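Long-range contacts in GH3 beta-N-acetylglucosaminidase (Paenibacillaceae, PDB 6K5J), which is a family 3 glycoside hydrolase that cleaves terminal beta-linked N-acetylglucosamine residues: residues I149-Y154 / R485-I490; S372-R377 / A501-T506; V393-R398 / V452-N457. All coordinates share one frame; numbering follows the deposited sequence.

Interaction 1. Residues I149-Y154 / R485-I490; sequences IGVRSY and RNPFDI. With NAG (2-acetamido-2-deoxy-beta-D-glucopyranose), chain B.
The guanidinium of Arg485 takes water 1 at its edge and in its plane, while Val151 CG2 approaches the same group obliquely, 4.2 Å from Arg485 NE. The water accepts from Arg485 NH2 at 2.9 Å and donates to Ile149 O at 2.7 Å, so it bridges the two loops. A second flat group, the Phe488 ring, has Pro487 CG over one face, toward the rim. The third, the guanidinium of Arg152, meets the bound NAG at its edge: NH1 gives NAG O7 a bond of 2.8 Å (N-H...O 158°), and NH2 adds weak bonds to O7 and O3.

Val151 carries most of the contact, pointing into the other loop. With CG1 turned beside its own backbone N (chi1 -61°), that methyl lies 3.3 Å from Arg485 O and 3.5 Å from Asn486 OD1, and the other reaches the aliphatic part of Arg485, whose extended chain it crosses at about a right angle. The side-chain amide of Asn486 turns its OD1 to the loop, where it receives a weak, bent bond from Val151 N (3.3 Å, 134°). Gly150 adopts a positive phi here, and any CB on it would run into this same oxygen.

Arg485 also bonds Val403 O, and Arg152 forms a salt bridge to Glu85; Asp83, Lys182, His183 and Asp268 also bind the NAG. The loop that presents Arg152 to the sugar is in this way joined to the C-terminal part of the chain without a salt bridge between the segments: a methyl group meets polar atoms, beside one weak bond and a water held by an arginine whose charge is paired with Asp404.

Interaction 2. Residues S372-R377 / A501-T506; sequences SITLLR and AAYENT
Tyr503 and Thr374 meet with their side chains at about a right angle, the threonine hydroxyl lying at the edge of the phenol and in the ring plane. Tyr503 OH donates to Thr374 OG1 at 2.8 Å, and OG1 in turn donates to Ser372 O, also at 2.8 Å and in the carbonyl plane. Thr374 OG1 can do both because it sits beside its own backbone N (chi1 -56°), turned back toward Ser372. Ser372 O lies at the ring edge too, 3.6 Å from Tyr503 CE2, and over one face of the ring sits Ala501 CB, toward the rim.

Beneath these side chains Thr374 and Ala501 form an antiparallel hydrogen-bonded pair, Thr374 N to Ala501 O at 3.0 Å and Ala501 N to Thr374 O at 2.8 Å. Leu376 CD1 packs on Ala501 CB at 3.7 Å, just where Leu376 and Arg377 make a classic beta bulge opposite Phe499. Ile373 CD1 touches Ala502 CB, and water 2 links Ser372 OG, which also bonds Ala104 O, to Ala502 O.

A phenylalanine in place of Tyr503 would probably leave Thr374 OG1 without the phenol donor and let the threonine hydroxyl turn more freely. The relay from phenol to threonine to carbonyl satisfies three buried polar groups in succession, and so joins the edge strand of the mixed sheet to the loop that leads into helix 507-517.

Interaction 3. Residues V393-R398 / V452-N457; sequences VWPEVR and VVVSYN
Tyr456 reaches along the end of strand 393-396, and from CB outward it meets Pro395 of the strand and then Val397 just past it. Its CB rests on Pro395 CG at 3.6 Å; with CG anti to the backbone N (chi1 -173°), the ring then swings out toward Val397, where CE1 and CZ come against Val397 CG2, CZ at 3.5 Å. The two side chains cross at about a right angle, with CG2 oblique to the ring. At the tip, Tyr456 OH also touches this methyl and is hydrogen-bonded by Arg485 NH1.

Before this point the strands pair in parallel in the C-terminal mixed sheet, their axes 17° apart. Val393 N bonds Val452 O at 2.9 Å and Val454 N bonds Val393 O at 3.0 Å, while the side chains of Val393 and Val453 lie side by side. Val454 CG2 meets Trp394 CE3 at 3.9 Å, while CG1 lies against Pro395 CD and Trp394 CZ3.

Pro395 has no N-H to offer Val454 O and puts CD against it instead, at 3.3 Å. The ladder between the two segments therefore stops there, and apolar packing on Tyr456 takes over.

From the N terminus, the loop 149-154 in the family 3 N-terminal, TIM-barrel-like part comes first and waits more than 330 residues for its partner. Segment 372-377 follows as an edge strand of the C-terminal mixed sheet, and interaction 3 then joins 393-398 to 452-457, the shortest closure, contained within both longer ones. Interaction 1 closes at 485-490 and interaction 2 at 501-506, so these two cross. Interactions 2 and 3 belong to the same six-stranded sheet, one at its edge and one inside it. From the barrel side, Val151 also packs on Tyr503 O. Within the C-terminal part, Pro487 joins interaction 1 to Ala501 and Tyr503, while Asp489 and Asn486 probably hydrogen-bond Ser455 and Asn457.

Interaction 1. Residues I149-Y154 / R485-I490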
loop_
_atom_site.group_PDB
_atom_site.type_symbol
_atom_site.label_atom_id
_atom_site.label_comp_id
_atom_site.label_asym_id
_atom_site.label_seq_id
_atom_site.Cartn_x
_atom_site.Cartn_y
_atom_site.Cartn_z
ATOM N N ILE A 149 -2.964 -7.224 4.586
ATOM C CA ILE A 149 -3.289 -6.875 3.203
ATOM C C ILE A 149 -4.658 -6.193 3.163
ATOM O O ILE A 149 -4.735 -4.961 3.112
ATOM C CB ILE A 149 -3.215 -8.119 2.296
ATOM C CG1 ILE A 149 -1.837 -8.780 2.424
ATOM C CG2 ILE A 149 -3.516 -7.760 0.814
ATOM C CD1 ILE A 149 -0.627 -7.851 2.102
ATOM N N GLY A 150 -5.744 -6.967 3.208
ATOM C CA GLY A 150 -7.065 -6.343 3.256
ATOM C C GLY A 150 -7.321 -5.529 1.999
ATOM O O GLY A 150 -7.095 -6.007 0.882
ATOM N N VAL A 151 -7.730 -4.260 2.161
ATOM C CA VAL A 151 -8.081 -3.434 0.995
ATOM C C VAL A 151 -6.865 -3.056 0.152
ATOM O O VAL A 151 -7.003 -2.412 -0.897
ATOM C CB VAL A 151 -8.835 -2.152 1.402
ATOM C CG1 VAL A 151 -10.154 -2.489 2.114
ATOM C CG2 VAL A 151 -7.947 -1.246 2.261
ATOM N N ARG A 152 -5.663 -3.426 0.600
ATOM C CA ARG A 152 -4.489 -3.235 -0.247
ATOM C C ARG A 152 -4.449 -4.198 -1.429
ATOM O O ARG A 152 -3.643 -3.996 -2.341
ATOM C CB ARG A 152 -3.210 -3.390 0.582
ATOM C CG ARG A 152 -3.040 -2.325 1.645
ATOM C CD ARG A 152 -1.951 -2.729 2.627
ATOM N NE ARG A 152 -0.636 -2.631 2.016
ATOM C CZ ARG A 152 0.465 -3.204 2.494
ATOM N NH1 ARG A 152 0.409 -3.956 3.580
ATOM N NH2 ARG A 152 1.628 -3.016 1.884
ATOM N N SER A 153 -5.295 -5.225 -1.439
ATOM C CA SER A 153 -5.429 -6.156 -2.549
ATOM C C SER A 153 -6.615 -5.753 -3.415
ATOM O O SER A 153 -7.625 -5.267 -2.903
ATOM C CB SER A 153 -5.642 -7.583 -2.028
ATOM O OG SER A 153 -6.194 -8.417 -3.036
ATOM N N TYR A 154 -6.503 -5.967 -4.738
ATOM C CA TYR A 154 -7.664 -5.718 -5.600
ATOM C C TYR A 154 -8.830 -6.644 -5.255
ATOM O O TYR A 154 -9.993 -6.265 -5.419
ATOM C CB TYR A 154 -7.316 -5.900 -7.081
ATOM C CG TYR A 154 -6.213 -5.021 -7.606
ATOM C CD1 TYR A 154 -6.409 -3.654 -7.801
ATOM C CD2 TYR A 154 -4.974 -5.564 -7.921
ATOM C CE1 TYR A 154 -5.391 -2.851 -8.297
ATOM C CE2 TYR A 154 -3.957 -4.774 -8.410
ATOM C CZ TYR A 154 -4.164 -3.428 -8.597
ATOM O OH TYR A 154 -3.136 -2.658 -9.072
ATOM N N ARG A 485 -12.995 0.749 5.508
ATOM C CA ARG A 485 -11.783 0.001 5.225
ATOM C C ARG A 485 -12.176 -1.416 4.805
ATOM O O ARG A 485 -12.830 -1.567 3.768
ATOM C CB ARG A 485 -10.804 0.039 6.405
ATOM C CG ARG A 485 -9.406 -0.394 5.949
ATOM C CD ARG A 485 -8.257 0.170 6.778
ATOM N NE ARG A 485 -6.998 -0.351 6.242
ATOM C CZ ARG A 485 -5.847 0.320 6.184
ATOM N NH1 ARG A 485 -5.759 1.561 6.649
ATOM N NH2 ARG A 485 -4.775 -0.261 5.657
ATOM N N ASN A 486 -11.799 -2.458 5.550
ATOM C CA ASN A 486 -12.091 -3.807 5.067
ATOM C C ASN A 486 -13.602 -4.019 4.989
ATOM O O ASN A 486 -14.328 -3.659 5.923
ATOM C CB ASN A 486 -11.471 -4.884 5.966
ATOM C CG ASN A 486 -9.954 -4.960 5.833
ATOM O OD1 ASN A 486 -9.346 -4.229 5.053
ATOM N ND2 ASN A 486 -9.339 -5.841 6.611
ATOM N N PRO A 487 -14.109 -4.617 3.902
ATOM C CA PRO A 487 -15.553 -4.858 3.799
ATOM C C PRO A 487 -16.026 -6.012 4.658
ATOM O O PRO A 487 -17.240 -6.206 4.787
ATOM C CB PRO A 487 -15.747 -5.170 2.310
ATOM C CG PRO A 487 -14.453 -5.867 1.927
ATOM C CD PRO A 487 -13.378 -5.115 2.722
ATOM N N PHE A 488 -15.106 -6.757 5.271
ATOM C CA PHE A 488 -15.444 -7.938 6.054
ATOM C C PHE A 488 -16.041 -7.594 7.414
ATOM O O PHE A 488 -16.423 -8.507 8.159
ATOM C CB PHE A 488 -14.189 -8.809 6.183
ATOM C CG PHE A 488 -13.414 -8.913 4.884
ATOM C CD1 PHE A 488 -14.018 -9.441 3.749
ATOM C CD2 PHE A 488 -12.115 -8.438 4.785
ATOM C CE1 PHE A 488 -13.322 -9.522 2.532
ATOM C CE2 PHE A 488 -11.411 -8.514 3.575
ATOM C CZ PHE A 488 -12.015 -9.047 2.453
ATOM N N ASP A 489 -16.145 -6.299 7.739
ATOM C CA ASP A 489 -16.852 -5.867 8.940
ATOM C C ASP A 489 -18.234 -6.497 9.044
ATOM O O ASP A 489 -18.708 -6.790 10.149
ATOM C CB ASP A 489 -16.994 -4.340 8.948
ATOM C CG ASP A 489 -15.713 -3.630 9.310
ATOM O OD1 ASP A 489 -14.683 -4.303 9.500
ATOM O OD2 ASP A 489 -15.738 -2.382 9.396
ATOM N N ILE A 490 -18.908 -6.691 7.903
ATOM C CA ILE A 490 -20.269 -7.228 7.917
ATOM C C ILE A 490 -20.320 -8.570 8.637
ATOM O O ILE A 490 -21.358 -8.936 9.201
ATOM C CB ILE A 490 -20.821 -7.349 6.481
ATOM C CG1 ILE A 490 -22.305 -7.723 6.489
ATOM C CG2 ILE A 490 -20.028 -8.362 5.666
ATOM C CD1 ILE A 490 -22.928 -7.770 5.106
HETATM C C1 NAG B . 6.841 -3.320 4.667
HETATM C C2 NAG B . 5.587 -3.580 3.795
HETATM C C3 NAG B . 5.850 -3.233 2.318
HETATM C C4 NAG B . 6.501 -1.864 2.175
HETATM C C5 NAG B . 7.754 -1.817 3.033
HETATM C C6 NAG B . 8.490 -0.496 2.972
HETATM C C7 NAG B . 3.928 -5.373 4.160
HETATM C C8 NAG B . 3.715 -6.861 4.226
HETATM N N2 NAG B . 5.181 -4.974 3.918
HETATM O O1 NAG B . 6.454 -3.365 6.000
HETATM O O3 NAG B . 4.628 -3.256 1.588
HETATM O O4 NAG B . 6.842 -1.620 0.815
HETATM O O5 NAG B . 7.368 -2.015 4.396
HETATM O O6 NAG B . 7.759 0.536 3.623
HETATM O O7 NAG B . 3.004 -4.574 4.296
HETATM O O HOH W 1 -4.534 -3.142 5.145
#

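Interaction 2. Residues S372-R377 / A501-T506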
loop_
_atom_site.group_PDB
_atom_site.type_symbol
_atom_site.label_atom_id
_atom_site.label_comp_id
_atom_site.label_asym_id
_atom_site.label_seq_id
_atom_site.Cartn_x
_atom_site.Cartn_y
_atom_site.Cartn_z
ATOM N N SER A 372 -17.441 2.050 -7.598
ATOM C CA SER A 372 -16.860 1.151 -6.608
ATOM C C SER A 372 -17.806 0.819 -5.453
ATOM O O SER A 372 -17.840 -0.334 -5.009
ATOM C CB SER A 372 -15.558 1.779 -6.070
ATOM O OG SER A 372 -14.920 0.963 -5.109
ATOM N N ILE A 373 -18.592 1.793 -4.971
ATOM C CA ILE A 373 -19.448 1.574 -3.803
ATOM C C ILE A 373 -20.318 0.345 -4.008
ATOM O O ILE A 373 -20.964 0.183 -5.050
ATOM C CB ILE A 373 -20.322 2.812 -3.523
ATOM C CG1 ILE A 373 -19.459 4.088 -3.460
ATOM C CG2 ILE A 373 -21.135 2.577 -2.242
ATOM C CD1 ILE A 373 -18.417 4.095 -2.332
ATOM N N THR A 374 -20.354 -0.515 -2.992
ATOM C CA THR A 374 -20.978 -1.827 -3.073
ATOM C C THR A 374 -22.020 -1.972 -1.973
ATOM O O THR A 374 -21.807 -1.527 -0.847
ATOM C CB THR A 374 -19.903 -2.911 -2.944
ATOM O OG1 THR A 374 -18.915 -2.699 -3.964
ATOM C CG2 THR A 374 -20.501 -4.305 -3.080
ATOM N N LEU A 375 -23.155 -2.578 -2.304
ATOM C CA LEU A 375 -24.204 -2.865 -1.333
ATOM C C LEU A 375 -24.178 -4.358 -1.042
ATOM O O LEU A 375 -24.433 -5.168 -1.935
ATOM C CB LEU A 375 -25.581 -2.440 -1.857
ATOM C CG LEU A 375 -26.800 -2.714 -0.950
ATOM C CD1 LEU A 375 -26.587 -2.163 0.463
ATOM C CD2 LEU A 375 -28.061 -2.122 -1.556
ATOM N N LEU A 376 -23.868 -4.724 0.197
ATOM C CA LEU A 376 -23.777 -6.130 0.568
ATOM C C LEU A 376 -25.050 -6.663 1.203
ATOM O O LEU A 376 -25.317 -7.867 1.116
ATOM C CB LEU A 376 -22.610 -6.352 1.541
ATOM C CG LEU A 376 -21.192 -6.413 0.965
ATOM C CD1 LEU A 376 -20.723 -5.043 0.575
ATOM C CD2 LEU A 376 -20.237 -7.002 2.007
ATOM N N ARG A 377 -25.853 -5.804 1.823
ATOM C CA ARG A 377 -27.027 -6.273 2.543
ATOM C C ARG A 377 -28.018 -5.125 2.629
ATOM O O ARG A 377 -27.622 -3.990 2.878
ATOM C CB ARG A 377 -26.652 -6.765 3.951
ATOM C CG ARG A 377 -27.842 -7.232 4.780
ATOM C CD ARG A 377 -27.452 -7.538 6.220
ATOM N NE ARG A 377 -26.543 -8.665 6.310
ATOM C CZ ARG A 377 -25.815 -8.954 7.380
ATOM N NH1 ARG A 377 -25.887 -8.188 8.463
ATOM N NH2 ARG A 377 -25.016 -10.010 7.369
ATOM N N ALA A 501 -20.046 -1.209 1.304
ATOM C CA ALA A 501 -18.588 -1.187 1.344
ATOM C C ALA A 501 -18.075 -0.059 0.461
ATOM O O ALA A 501 -18.458 0.044 -0.712
ATOM C CB ALA A 501 -17.982 -2.529 0.899
ATOM N N ALA A 502 -17.194 0.770 1.020
ATOM C CA ALA A 502 -16.469 1.769 0.246
ATOM C C ALA A 502 -14.984 1.469 0.104
ATOM O O ALA A 502 -14.319 2.120 -0.716
ATOM C CB ALA A 502 -16.637 3.167 0.871
ATOM N N TYR A 503 -14.443 0.534 0.885
ATOM C CA TYR A 503 -13.074 0.018 0.793
ATOM C C TYR A 503 -12.002 1.037 1.170
ATOM O O TYR A 503 -10.801 0.720 1.081
ATOM C CB TYR A 503 -12.774 -0.546 -0.611
ATOM C CG TYR A 503 -13.873 -1.459 -1.109
ATOM C CD1 TYR A 503 -13.947 -2.780 -0.683
ATOM C CD2 TYR A 503 -14.868 -0.988 -1.971
ATOM C CE1 TYR A 503 -14.960 -3.620 -1.118
ATOM C CE2 TYR A 503 -15.890 -1.821 -2.404
ATOM C CZ TYR A 503 -15.921 -3.139 -1.980
ATOM O OH TYR A 503 -16.931 -3.979 -2.408
ATOM N N GLU A 504 -12.378 2.243 1.584
ATOM C CA GLU A 504 -11.425 3.294 1.930
ATOM C C GLU A 504 -12.235 4.493 2.411
ATOM O O GLU A 504 -13.456 4.549 2.233
ATOM C CB GLU A 504 -10.524 3.681 0.752
ATOM C CG GLU A 504 -11.297 4.149 -0.455
ATOM C CD GLU A 504 -10.429 4.266 -1.683
ATOM O OE1 GLU A 504 -9.497 3.444 -1.849
ATOM O OE2 GLU A 504 -10.681 5.190 -2.480
ATOM N N ASN A 505 -11.543 5.452 3.037
ATOM C CA ASN A 505 -12.170 6.688 3.502
ATOM C C ASN A 505 -11.651 7.911 2.746
ATOM O O ASN A 505 -11.605 9.016 3.293
ATOM C CB ASN A 505 -11.981 6.860 5.012
ATOM C CG ASN A 505 -10.531 7.098 5.408
ATOM O OD1 ASN A 505 -9.630 7.027 4.581
ATOM N ND2 ASN A 505 -10.305 7.377 6.691
ATOM N N THR A 506 -11.245 7.716 1.492
ATOM C CA THR A 506 -10.728 8.787 0.652
ATOM C C THR A 506 -11.809 9.820 0.341
ATOM O O THR A 506 -13.002 9.531 0.458
ATOM C CB THR A 506 -10.224 8.214 -0.667
ATOM O OG1 THR A 506 -11.311 7.545 -1.324
ATOM C CG2 THR A 506 -9.089 7.229 -0.436
HETATM O O HOH W 2 -14.736 3.161 -3.168
#

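Interaction 3. Residues V393-R398 / V452-N457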
loop_
_atom_site.group_PDB
_atom_site.type_symbol
_atom_site.label_atom_id
_atom_site.label_comp_id
_atom_site.label_asym_id
_atom_site.label_seq_id
_atom_site.Cartn_x
_atom_site.Cartn_y
_atom_site.Cartn_z
ATOM N N VAL A 393 -21.551 8.856 12.226
ATOM C CA VAL A 393 -20.503 8.441 13.150
ATOM C C VAL A 393 -19.235 8.203 12.340
ATOM O O VAL A 393 -19.194 7.317 11.479
ATOM C CB VAL A 393 -20.916 7.189 13.939
ATOM C CG1 VAL A 393 -19.886 6.874 15.017
ATOM C CG2 VAL A 393 -22.288 7.400 14.571
ATOM N N TRP A 394 -18.207 9.007 12.590
ATOM C CA TRP A 394 -17.027 9.037 11.734
ATOM C C TRP A 394 -15.822 8.538 12.512
ATOM O O TRP A 394 -15.476 9.130 13.547
ATOM C CB TRP A 394 -16.773 10.444 11.195
ATOM C CG TRP A 394 -15.555 10.519 10.315
ATOM C CD1 TRP A 394 -14.321 11.002 10.658
ATOM C CD2 TRP A 394 -15.450 10.081 8.954
ATOM N NE1 TRP A 394 -13.452 10.884 9.594
ATOM C CE2 TRP A 394 -14.120 10.322 8.537
ATOM C CE3 TRP A 394 -16.349 9.498 8.050
ATOM C CZ2 TRP A 394 -13.669 10.017 7.250
ATOM C CZ3 TRP A 394 -15.896 9.189 6.769
ATOM C CH2 TRP A 394 -14.567 9.447 6.386
ATOM N N PRO A 395 -15.154 7.476 12.063
ATOM C CA PRO A 395 -14.015 6.933 12.805
ATOM C C PRO A 395 -12.700 7.572 12.395
ATOM O O PRO A 395 -12.489 7.946 11.242
ATOM C CB PRO A 395 -14.044 5.451 12.411
ATOM C CG PRO A 395 -14.480 5.498 10.944
ATOM C CD PRO A 395 -15.433 6.702 10.835
ATOM N N GLU A 396 -11.796 7.697 13.364
ATOM C CA GLU A 396 -10.470 8.227 13.078
ATOM C C GLU A 396 -9.430 7.340 13.745
ATOM O O GLU A 396 -9.617 6.889 14.880
ATOM C CB GLU A 396 -10.310 9.695 13.540
ATOM C CG GLU A 396 -10.365 9.898 15.043
ATOM C CD GLU A 396 -9.947 11.300 15.492
ATOM O OE1 GLU A 396 -9.713 12.182 14.632
ATOM O OE2 GLU A 396 -9.854 11.512 16.724
ATOM N N VAL A 397 -8.356 7.057 13.007
ATOM C CA VAL A 397 -7.234 6.314 13.561
ATOM C C VAL A 397 -6.467 7.227 14.508
ATOM O O VAL A 397 -6.114 8.360 14.156
ATOM C CB VAL A 397 -6.335 5.779 12.436
ATOM C CG1 VAL A 397 -5.067 5.140 13.013
ATOM C CG2 VAL A 397 -7.096 4.768 11.580
ATOM N N ARG A 398 -6.225 6.749 15.725
ATOM C CA ARG A 398 -5.532 7.552 16.722
ATOM C C ARG A 398 -4.179 6.989 17.120
ATOM O O ARG A 398 -3.276 7.766 17.435
ATOM C CB ARG A 398 -6.412 7.713 17.961
ATOM C CG ARG A 398 -7.697 8.421 17.617
ATOM C CD ARG A 398 -8.572 8.666 18.805
ATOM N NE ARG A 398 -9.627 9.604 18.451
ATOM C CZ ARG A 398 -10.787 9.682 19.083
ATOM N NH1 ARG A 398 -11.037 8.872 20.109
ATOM N NH2 ARG A 398 -11.690 10.569 18.686
ATOM N N VAL A 452 -26.022 6.981 10.258
ATOM C CA VAL A 452 -25.066 6.305 9.384
ATOM C C VAL A 452 -23.774 6.137 10.165
ATOM O O VAL A 452 -23.108 7.128 10.490
ATOM C CB VAL A 452 -24.788 7.080 8.086
ATOM C CG1 VAL A 452 -23.831 6.263 7.194
ATOM C CG2 VAL A 452 -26.072 7.426 7.342
ATOM N N VAL A 453 -23.393 4.897 10.435
ATOM C CA VAL A 453 -22.077 4.627 10.999
ATOM C C VAL A 453 -21.138 4.277 9.861
ATOM O O VAL A 453 -21.397 3.335 9.098
ATOM C CB VAL A 453 -22.107 3.496 12.034
ATOM C CG1 VAL A 453 -20.680 3.239 12.542
ATOM C CG2 VAL A 453 -23.030 3.852 13.172
ATOM N N VAL A 454 -20.060 5.038 9.740
ATOM C CA VAL A 454 -18.937 4.641 8.903
ATOM C C VAL A 454 -18.061 3.734 9.762
ATOM O O VAL A 454 -17.504 4.171 10.774
ATOM C CB VAL A 454 -18.168 5.858 8.381
ATOM C CG1 VAL A 454 -16.975 5.408 7.563
ATOM C CG2 VAL A 454 -19.075 6.730 7.521
ATOM N N SER A 455 -17.979 2.454 9.400
ATOM C CA SER A 455 -17.130 1.541 10.149
ATOM C C SER A 455 -15.721 1.524 9.557
ATOM O O SER A 455 -15.492 1.889 8.402
ATOM C CB SER A 455 -17.726 0.125 10.186
ATOM O OG SER A 455 -17.672 -0.528 8.926
ATOM N N TYR A 456 -14.764 1.120 10.385
ATOM C CA TYR A 456 -13.358 1.122 9.986
ATOM C C TYR A 456 -12.711 -0.084 10.665
ATOM O O TYR A 456 -12.343 -0.016 11.841
ATOM C CB TYR A 456 -12.689 2.439 10.367
ATOM C CG TYR A 456 -11.271 2.622 9.862
ATOM C CD1 TYR A 456 -10.218 1.902 10.409
ATOM C CD2 TYR A 456 -10.983 3.536 8.853
ATOM C CE1 TYR A 456 -8.915 2.072 9.950
ATOM C CE2 TYR A 456 -9.681 3.718 8.400
ATOM C CZ TYR A 456 -8.658 2.988 8.952
ATOM O OH TYR A 456 -7.370 3.169 8.502
ATOM N N ASN A 457 -12.620 -1.188 9.928
ATOM C CA ASN A 457 -12.130 -2.463 10.454
ATOM C C ASN A 457 -12.793 -2.808 11.790
ATOM O O ASN A 457 -12.141 -3.224 12.748
ATOM C CB ASN A 457 -10.603 -2.452 10.573
ATOM C CG ASN A 457 -9.922 -2.623 9.225
ATOM O OD1 ASN A 457 -10.588 -2.800 8.201
ATOM N ND2 ASN A 457 -8.599 -2.565 9.214
#